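Side-chain contacts in periplasmic binding protein (Agrobacterium tumefaciens str. B6, PDB 5L9G), which binds the opine mannopine in the cleft between two lobes, probably delivering it to an ABC transporter for uptake from the periplasm: residues 86-91 against 112-117; 189-194 against 335-340; 214-219 against 231-236. All coordinates share one frame; numbering follows the deposited sequence.

Interaction 1. Residues 86-91 against 112-117; sequences QAKAAG and TDSFVA
Two donors grip D113 OD1 from opposite faces of its carboxylate plane: the ammonium of K88 and the hydroxyl of S114. K88 NZ lies 2.9 Å from D113 OD1, raised 38° out of the plane, and makes a salt bridge that is also a hydrogen bond. S114 OG donates to the same D113 OD1 over 2.9 Å, 52° out of the plane on the other face. Both partners hold the one oxygen and thereby limit the swing of the carboxylate. CG of K88 is anti to the backbone N (chi1 -177°), which sends the chain off the helix towards the segment 112-117. Its methylenes add a second contact, K88 CD coming within 3.3 Å of S114 OG. The ammonium is shared: E84, one turn earlier on the same helix, is its strongest partner, so K88 is held by two acids and would probably remain charged. T112 braces the loop from within, its OG1 accepting a fairly straight bond from the backbone S114 N at 3.1 Å in an ST turn. A weak bond to E84 adds a further link from T112 OG1 to the helix. The backbone bond from T112 N to F115 O, 2.9 Å, closes the turn. The site is a tight beta-hairpin turn, D113 and S114 joining strands 111-112 and 115-128, clipped by a lysine-carboxylate bridge to a short neighbouring helix of this two-lobed solute-binding protein.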
loop_
_atom_site.group_PDB
_atom_site.type_symbol
_atom_site.label_atom_id
_atom_site.label_comp_id
_atom_site.label_asym_id
_atom_site.label_seq_id
_atom_site.Cartn_x
_atom_site.Cartn_y
_atom_site.Cartn_z
ATOM N N GLN A 86 3.332 10.149 -10.709
ATOM C CA GLN A 86 2.739 9.922 -12.036
ATOM C C GLN A 86 1.304 10.465 -12.149
ATOM O O GLN A 86 0.933 10.950 -13.223
ATOM C CB GLN A 86 2.842 8.452 -12.482
ATOM C CG GLN A 86 2.036 7.425 -11.673
ATOM C CD GLN A 86 2.196 6.031 -12.233
ATOM O OE1 GLN A 86 2.339 5.819 -13.448
ATOM N NE2 GLN A 86 2.215 5.051 -11.355
ATOM N N ALA A 87 0.518 10.423 -11.044
ATOM C CA ALA A 87 -0.846 10.979 -11.025
ATOM C C ALA A 87 -0.785 12.505 -11.160
ATOM O O ALA A 87 -1.527 13.079 -11.967
ATOM C CB ALA A 87 -1.567 10.583 -9.742
ATOM N N LYS A 88 0.140 13.154 -10.415
ATOM C CA LYS A 88 0.350 14.609 -10.470
ATOM C C LYS A 88 0.809 15.058 -11.875
ATOM O O LYS A 88 0.321 16.071 -12.383
ATOM C CB LYS A 88 1.372 15.039 -9.394
ATOM C CG LYS A 88 1.610 16.552 -9.322
ATOM C CD LYS A 88 2.118 16.999 -7.954
ATOM C CE LYS A 88 3.552 16.660 -7.666
ATOM N NZ LYS A 88 3.850 16.819 -6.223
ATOM N N ALA A 89 1.718 14.288 -12.502
ATOM C CA ALA A 89 2.248 14.582 -13.850
ATOM C C ALA A 89 1.172 14.442 -14.930
ATOM O O ALA A 89 1.161 15.211 -15.902
ATOM C CB ALA A 89 3.423 13.660 -14.158
ATOM N N ALA A 90 0.242 13.487 -14.740
ATOM C CA ALA A 90 -0.867 13.247 -15.667
ATOM C C ALA A 90 -2.034 14.250 -15.495
ATOM O O ALA A 90 -3.025 14.163 -16.223
ATOM C CB ALA A 90 -1.359 11.814 -15.535
ATOM N N GLY A 91 -1.892 15.188 -14.557
ATOM C CA GLY A 91 -2.899 16.204 -14.260
ATOM C C GLY A 91 -4.152 15.646 -13.613
ATOM O O GLY A 91 -5.248 16.170 -13.825
ATOM N N THR A 112 3.056 16.101 0.236
ATOM C CA THR A 112 3.485 16.848 -0.957
ATOM C C THR A 112 2.466 17.966 -1.167
ATOM O O THR A 112 1.529 18.077 -0.367
ATOM C CB THR A 112 3.575 15.921 -2.199
ATOM O OG1 THR A 112 2.254 15.625 -2.664
ATOM C CG2 THR A 112 4.365 14.627 -1.944
ATOM N N ASP A 113 2.604 18.763 -2.255
ATOM C CA ASP A 113 1.615 19.811 -2.561
ATOM C C ASP A 113 0.262 19.214 -3.024
ATOM O O ASP A 113 -0.700 19.961 -3.194
ATOM C CB ASP A 113 2.167 20.769 -3.639
ATOM C CG ASP A 113 2.515 20.142 -4.986
ATOM O OD1 ASP A 113 2.186 18.952 -5.198
ATOM O OD2 ASP A 113 3.097 20.848 -5.834
ATOM N N SER A 114 0.201 17.870 -3.241
ATOM C CA SER A 114 -0.985 17.185 -3.765
ATOM C C SER A 114 -1.389 15.926 -2.993
ATOM O O SER A 114 -2.260 15.186 -3.450
ATOM C CB SER A 114 -0.733 16.817 -5.225
ATOM O OG SER A 114 -0.390 17.967 -5.981
ATOM N N PHE A 115 -0.762 15.666 -1.846
ATOM C CA PHE A 115 -0.972 14.423 -1.104
ATOM C C PHE A 115 -0.664 14.606 0.370
ATOM O O PHE A 115 0.351 15.228 0.716
ATOM C CB PHE A 115 -0.027 13.362 -1.717
ATOM C CG PHE A 115 0.133 12.014 -1.043
ATOM C CD1 PHE A 115 1.058 11.836 -0.020
ATOM C CD2 PHE A 115 -0.588 10.912 -1.482
ATOM C CE1 PHE A 115 1.227 10.579 0.585
ATOM C CE2 PHE A 115 -0.406 9.658 -0.895
ATOM C CZ PHE A 115 0.515 9.500 0.124
ATOM N N VAL A 116 -1.519 14.028 1.228
ATOM C CA VAL A 116 -1.355 14.026 2.684
ATOM C C VAL A 116 -1.371 12.561 3.142
ATOM O O VAL A 116 -2.383 11.872 2.964
ATOM C CB VAL A 116 -2.407 14.883 3.458
ATOM C CG1 VAL A 116 -2.168 14.796 4.964
ATOM C CG2 VAL A 116 -2.384 16.342 3.014
ATOM N N ALA A 117 -0.267 12.097 3.751
ATOM C CA ALA A 117 -0.168 10.722 4.259
ATOM C C ALA A 117 -1.230 10.457 5.332
ATOM O O ALA A 117 -1.610 11.372 6.079
ATOM C CB ALA A 117 1.215 10.478 4.851
#

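Interaction 2. Residues 189-194 against 335-340; sequences AAIAKL and SEAYDN
The L194 CD1 methyl approaches the phenol ring of Y338 obliquely, 3.9 Å from Y338 CD1 and 4.0 Å from Y338 CE1, while the two side chains cross at about a right angle. M162, P159 and L155 also touch the tyrosine. Its CG stands anti to the backbone N (chi1 -167°), a setting that carries the ring off helix 324-343 towards helix 184-197, and its hydroxyl hydrogen-bonds to the carbonyl oxygen of W156, which satisfies the polar end of a buried residue. The two segments are nearly parallel, their axes 10.2 Å apart at closest approach and crossing at -23°: the long C-terminal helix of this periplasmic binding protein runs beside helix 184-197, with strand 153-156 touching both L194 and Y338. One turn earlier on helix 184-197, I191 CD1 rests against the methyl of A337, 3.7 Å from A337 CB, and I191 CG1 follows at 3.9 Å from the same A337 CB. I191 CD1 also reaches the backbone, 4.0 Å from Y338 N. W333 and V341, one helical turn before and after A337, also touch I191, while V341 and A166 touch L194.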
loop_
_atom_site.group_PDB
_atom_site.type_symbol
_atom_site.label_atom_id
_atom_site.label_comp_id
_atom_site.label_asym_id
_atom_site.label_seq_id
_atom_site.Cartn_x
_atom_site.Cartn_y
_atom_site.Cartn_z
ATOM N N ALA A 189 17.163 -7.168 -15.326
ATOM C CA ALA A 189 17.457 -8.370 -14.541
ATOM C C ALA A 189 16.296 -8.666 -13.564
ATOM O O ALA A 189 15.950 -9.829 -13.345
ATOM C CB ALA A 189 18.752 -8.185 -13.769
ATOM N N ALA A 190 15.697 -7.608 -12.990
ATOM C CA ALA A 190 14.584 -7.717 -12.046
ATOM C C ALA A 190 13.354 -8.301 -12.763
ATOM O O ALA A 190 12.719 -9.220 -12.246
ATOM C CB ALA A 190 14.274 -6.353 -11.445
ATOM N N ILE A 191 13.086 -7.840 -14.001
ATOM C CA ILE A 191 11.988 -8.347 -14.832
ATOM C C ILE A 191 12.262 -9.801 -15.251
ATOM O O ILE A 191 11.337 -10.620 -15.218
ATOM C CB ILE A 191 11.695 -7.367 -16.008
ATOM C CG1 ILE A 191 10.888 -6.146 -15.499
ATOM C CG2 ILE A 191 11.012 -8.038 -17.224
ATOM C CD1 ILE A 191 9.415 -6.403 -15.040
ATOM N N ALA A 192 13.546 -10.132 -15.555
ATOM C CA ALA A 192 13.961 -11.495 -15.908
ATOM C C ALA A 192 13.715 -12.457 -14.729
ATOM O O ALA A 192 13.273 -13.590 -14.937
ATOM C CB ALA A 192 15.426 -11.515 -16.314
ATOM N N LYS A 193 13.980 -11.989 -13.498
ATOM C CA LYS A 193 13.768 -12.756 -12.264
ATOM C C LYS A 193 12.275 -13.027 -12.044
ATOM O O LYS A 193 11.910 -14.141 -11.668
ATOM C CB LYS A 193 14.402 -12.032 -11.056
ATOM C CG LYS A 193 14.421 -12.832 -9.758
ATOM C CD LYS A 193 15.288 -14.079 -9.855
ATOM C CE LYS A 193 15.388 -14.830 -8.552
ATOM N NZ LYS A 193 16.274 -16.020 -8.681
ATOM N N LEU A 194 11.421 -12.018 -12.289
ATOM C CA LEU A 194 9.968 -12.160 -12.160
ATOM C C LEU A 194 9.438 -13.134 -13.221
ATOM O O LEU A 194 8.548 -13.939 -12.927
ATOM C CB LEU A 194 9.262 -10.799 -12.271
ATOM C CG LEU A 194 9.351 -9.846 -11.068
ATOM C CD1 LEU A 194 9.001 -8.414 -11.473
ATOM C CD2 LEU A 194 8.465 -10.304 -9.912
ATOM N N SER A 335 4.996 -0.603 -15.349
ATOM C CA SER A 335 3.630 -1.051 -15.645
ATOM C C SER A 335 3.589 -1.971 -16.869
ATOM O O SER A 335 3.078 -3.087 -16.759
ATOM C CB SER A 335 2.700 0.144 -15.851
ATOM O OG SER A 335 2.534 0.842 -14.629
ATOM N N GLU A 336 4.168 -1.526 -18.009
ATOM C CA GLU A 336 4.212 -2.295 -19.250
ATOM C C GLU A 336 5.009 -3.602 -19.117
ATOM O O GLU A 336 4.508 -4.649 -19.521
ATOM C CB GLU A 336 4.716 -1.423 -20.433
ATOM C CG GLU A 336 4.932 -2.188 -21.732
ATOM C CD GLU A 336 5.119 -1.331 -22.966
ATOM O OE1 GLU A 336 6.283 -1.122 -23.381
ATOM O OE2 GLU A 336 4.096 -0.890 -23.535
ATOM N N ALA A 337 6.248 -3.547 -18.578
ATOM C CA ALA A 337 7.077 -4.739 -18.425
ATOM C C ALA A 337 6.432 -5.783 -17.489
ATOM O O ALA A 337 6.460 -6.981 -17.788
ATOM C CB ALA A 337 8.459 -4.353 -17.928
ATOM N N TYR A 338 5.821 -5.324 -16.378
ATOM C CA TYR A 338 5.173 -6.229 -15.423
ATOM C C TYR A 338 3.880 -6.825 -16.017
ATOM O O TYR A 338 3.638 -8.017 -15.838
ATOM C CB TYR A 338 4.953 -5.537 -14.082
ATOM C CG TYR A 338 4.568 -6.459 -12.943
ATOM C CD1 TYR A 338 5.377 -7.538 -12.586
ATOM C CD2 TYR A 338 3.438 -6.208 -12.171
ATOM C CE1 TYR A 338 5.045 -8.372 -11.517
ATOM C CE2 TYR A 338 3.099 -7.028 -11.094
ATOM C CZ TYR A 338 3.913 -8.101 -10.762
ATOM O OH TYR A 338 3.594 -8.888 -9.681
ATOM N N ASP A 339 3.133 -6.043 -16.830
ATOM C CA ASP A 339 1.959 -6.532 -17.573
ATOM C C ASP A 339 2.396 -7.743 -18.416
ATOM O O ASP A 339 1.705 -8.750 -18.431
ATOM C CB ASP A 339 1.388 -5.443 -18.529
ATOM C CG ASP A 339 0.458 -4.395 -17.934
ATOM O OD1 ASP A 339 0.074 -4.536 -16.741
ATOM O OD2 ASP A 339 0.116 -3.427 -18.659
ATOM N N ASN A 340 3.563 -7.651 -19.086
ATOM C CA ASN A 340 4.091 -8.723 -19.928
ATOM C C ASN A 340 4.487 -9.966 -19.145
ATOM O O ASN A 340 4.229 -11.074 -19.610
ATOM C CB ASN A 340 5.218 -8.228 -20.810
ATOM C CG ASN A 340 4.668 -7.548 -22.029
ATOM O OD1 ASN A 340 4.365 -6.348 -22.021
ATOM N ND2 ASN A 340 4.379 -8.336 -23.050
#

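Interaction 3. Residues 214-219 against 231-236; sequences LIKDGE and QGAIND
The last turns of two helices draw together at K216 and A233, whose CA atoms are 5.6 Å apart, just before G218 turns to positive phi and ends the first helix in a Schellman motif. The methyl of A233 is the small group both neighbours close on: I215 CG2 lies 3.6 Å from A233 CB, and K216 CG lies 3.8 Å from A233 CB. I215 reaches it with its branch methyl, CG2 being anti to the backbone N, and also packs on I223 and T225 of strand 222-226 and on F240. Helix 208-216 is the connection of a beta-alpha-beta crossover, joining strands 201-205 and 222-226, which both run parallel to strand 153-156; helix 227-235 follows directly after the second of these. Towards solvent, the aliphatic part of K216 passes obliquely over D236, with K216 CD 3.9 Å from D236 CB. The lysine chain bends at chi3 (-80°), which leaves K216 NZ 3.9 Å from D236 OD2, a long salt bridge. A water beside the pair bridges it, accepting from K216 NZ at 2.9 Å and donating to D236 OD2 at 2.8 Å.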
loop_
_atom_site.group_PDB
_atom_site.type_symbol
_atom_site.label_atom_id
_atom_site.label_comp_id
_atom_site.label_asym_id
_atom_site.label_seq_id
_atom_site.Cartn_x
_atom_site.Cartn_y
_atom_site.Cartn_z
ATOM N N LEU A 214 -7.625 -15.470 -0.280
ATOM C CA LEU A 214 -6.695 -16.530 -0.728
ATOM C C LEU A 214 -6.007 -17.160 0.500
ATOM O O LEU A 214 -5.896 -18.375 0.578
ATOM C CB LEU A 214 -5.611 -15.942 -1.633
ATOM C CG LEU A 214 -6.079 -15.553 -3.040
ATOM C CD1 LEU A 214 -4.958 -14.756 -3.742
ATOM C CD2 LEU A 214 -6.457 -16.795 -3.873
ATOM N N ILE A 215 -5.607 -16.315 1.457
ATOM C CA ILE A 215 -4.941 -16.707 2.709
ATOM C C ILE A 215 -5.910 -17.512 3.595
ATOM O O ILE A 215 -5.596 -18.623 4.013
ATOM C CB ILE A 215 -4.362 -15.453 3.434
ATOM C CG1 ILE A 215 -3.226 -14.829 2.589
ATOM C CG2 ILE A 215 -3.863 -15.831 4.854
ATOM C CD1 ILE A 215 -2.750 -13.450 3.034
ATOM N N LYS A 216 -7.113 -16.979 3.815
ATOM C CA LYS A 216 -8.126 -17.679 4.619
ATOM C C LYS A 216 -8.481 -19.051 4.038
ATOM O O LYS A 216 -8.632 -20.007 4.787
ATOM C CB LYS A 216 -9.382 -16.815 4.762
ATOM C CG LYS A 216 -9.211 -15.615 5.712
ATOM C CD LYS A 216 -10.493 -14.782 5.781
ATOM C CE LYS A 216 -10.648 -13.853 4.597
ATOM N NZ LYS A 216 -11.582 -12.726 4.876
ATOM N N ASP A 217 -8.562 -19.179 2.697
ATOM C CA ASP A 217 -8.923 -20.455 2.070
ATOM C C ASP A 217 -7.716 -21.397 1.887
ATOM O O ASP A 217 -7.903 -22.531 1.445
ATOM C CB ASP A 217 -9.578 -20.193 0.700
ATOM C CG ASP A 217 -10.952 -19.566 0.795
ATOM O OD1 ASP A 217 -11.737 -19.977 1.682
ATOM O OD2 ASP A 217 -11.268 -18.729 -0.054
ATOM N N GLY A 218 -6.517 -20.912 2.205
ATOM C CA GLY A 218 -5.276 -21.661 2.000
ATOM C C GLY A 218 -5.060 -22.005 0.534
ATOM O O GLY A 218 -4.513 -23.070 0.219
ATOM N N GLU A 219 -5.525 -21.134 -0.381
ATOM C CA GLU A 219 -5.466 -21.349 -1.832
ATOM C C GLU A 219 -4.090 -21.110 -2.438
ATOM O O GLU A 219 -3.853 -21.487 -3.590
ATOM C CB GLU A 219 -6.541 -20.520 -2.557
ATOM C CG GLU A 219 -7.896 -21.198 -2.557
ATOM C CD GLU A 219 -9.042 -20.464 -3.238
ATOM O OE1 GLU A 219 -8.780 -19.595 -4.106
ATOM O OE2 GLU A 219 -10.209 -20.763 -2.896
ATOM N N GLN A 231 -2.616 -9.937 8.561
ATOM C CA GLN A 231 -2.979 -10.054 9.973
ATOM C C GLN A 231 -4.500 -10.271 10.148
ATOM O O GLN A 231 -4.911 -11.097 10.970
ATOM C CB GLN A 231 -2.452 -8.854 10.795
ATOM C CG GLN A 231 -2.709 -9.048 12.316
ATOM C CD GLN A 231 -2.042 -10.290 12.907
ATOM O OE1 GLN A 231 -2.678 -11.181 13.479
ATOM N NE2 GLN A 231 -0.749 -10.406 12.751
ATOM N N GLY A 232 -5.299 -9.558 9.353
ATOM C CA GLY A 232 -6.759 -9.693 9.353
ATOM C C GLY A 232 -7.200 -11.111 8.985
ATOM O O GLY A 232 -8.085 -11.669 9.637
ATOM N N ALA A 233 -6.532 -11.739 7.997
ATOM C CA ALA A 233 -6.845 -13.119 7.607
ATOM C C ALA A 233 -6.484 -14.100 8.742
ATOM O O ALA A 233 -7.282 -14.970 9.081
ATOM C CB ALA A 233 -6.101 -13.488 6.332
ATOM N N ILE A 234 -5.303 -13.912 9.371
ATOM C CA ILE A 234 -4.852 -14.741 10.499
ATOM C C ILE A 234 -5.849 -14.584 11.671
ATOM O O ILE A 234 -6.235 -15.587 12.296
ATOM C CB ILE A 234 -3.390 -14.371 10.895
ATOM C CG1 ILE A 234 -2.430 -14.771 9.732
ATOM C CG2 ILE A 234 -2.981 -15.062 12.240
ATOM C CD1 ILE A 234 -0.972 -14.237 9.877
ATOM N N ASN A 235 -6.280 -13.330 11.958
ATOM C CA ASN A 235 -7.273 -13.078 13.025
ATOM C C ASN A 235 -8.585 -13.839 12.742
ATOM O O ASN A 235 -9.247 -14.327 13.672
ATOM C CB ASN A 235 -7.569 -11.576 13.142
ATOM C CG ASN A 235 -6.459 -10.763 13.770
ATOM O OD1 ASN A 235 -6.479 -9.529 13.741
ATOM N ND2 ASN A 235 -5.446 -11.423 14.301
ATOM N N ASP A 236 -8.910 -13.987 11.460
ATOM C CA ASP A 236 -10.101 -14.700 10.977
ATOM C C ASP A 236 -9.916 -16.229 10.908
ATOM O O ASP A 236 -10.814 -16.943 10.433
ATOM C CB ASP A 236 -10.552 -14.124 9.615
ATOM C CG ASP A 236 -11.156 -12.740 9.710
ATOM O OD1 ASP A 236 -11.539 -12.327 10.838
ATOM O OD2 ASP A 236 -11.249 -12.070 8.668
HETATM O O HOH W 1 -9.680 -11.304 6.502
#

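In the fold
L194 and Y338 of interaction 2, and I215 and A233 of interaction 3, are buried, whereas D113 and D236 are exposed and put the charged ends of interactions 1 and 3 at the surface. Interaction 2 is wholly apolar across its segments, joining two long helices some 140 residues apart in the chain. Interactions 1 and 3, on opposite sides of the chain's centre, both join close neighbours in sequence and pair a lysine with an aspartate: the bridge of interaction 1 is direct and short, whereas that of interaction 3 is long and water-mediated, beside a small apolar patch between helix ends. Interaction 2 and segment 214-219 both pack on the group of strands 153-156, 201-205 and 222-226.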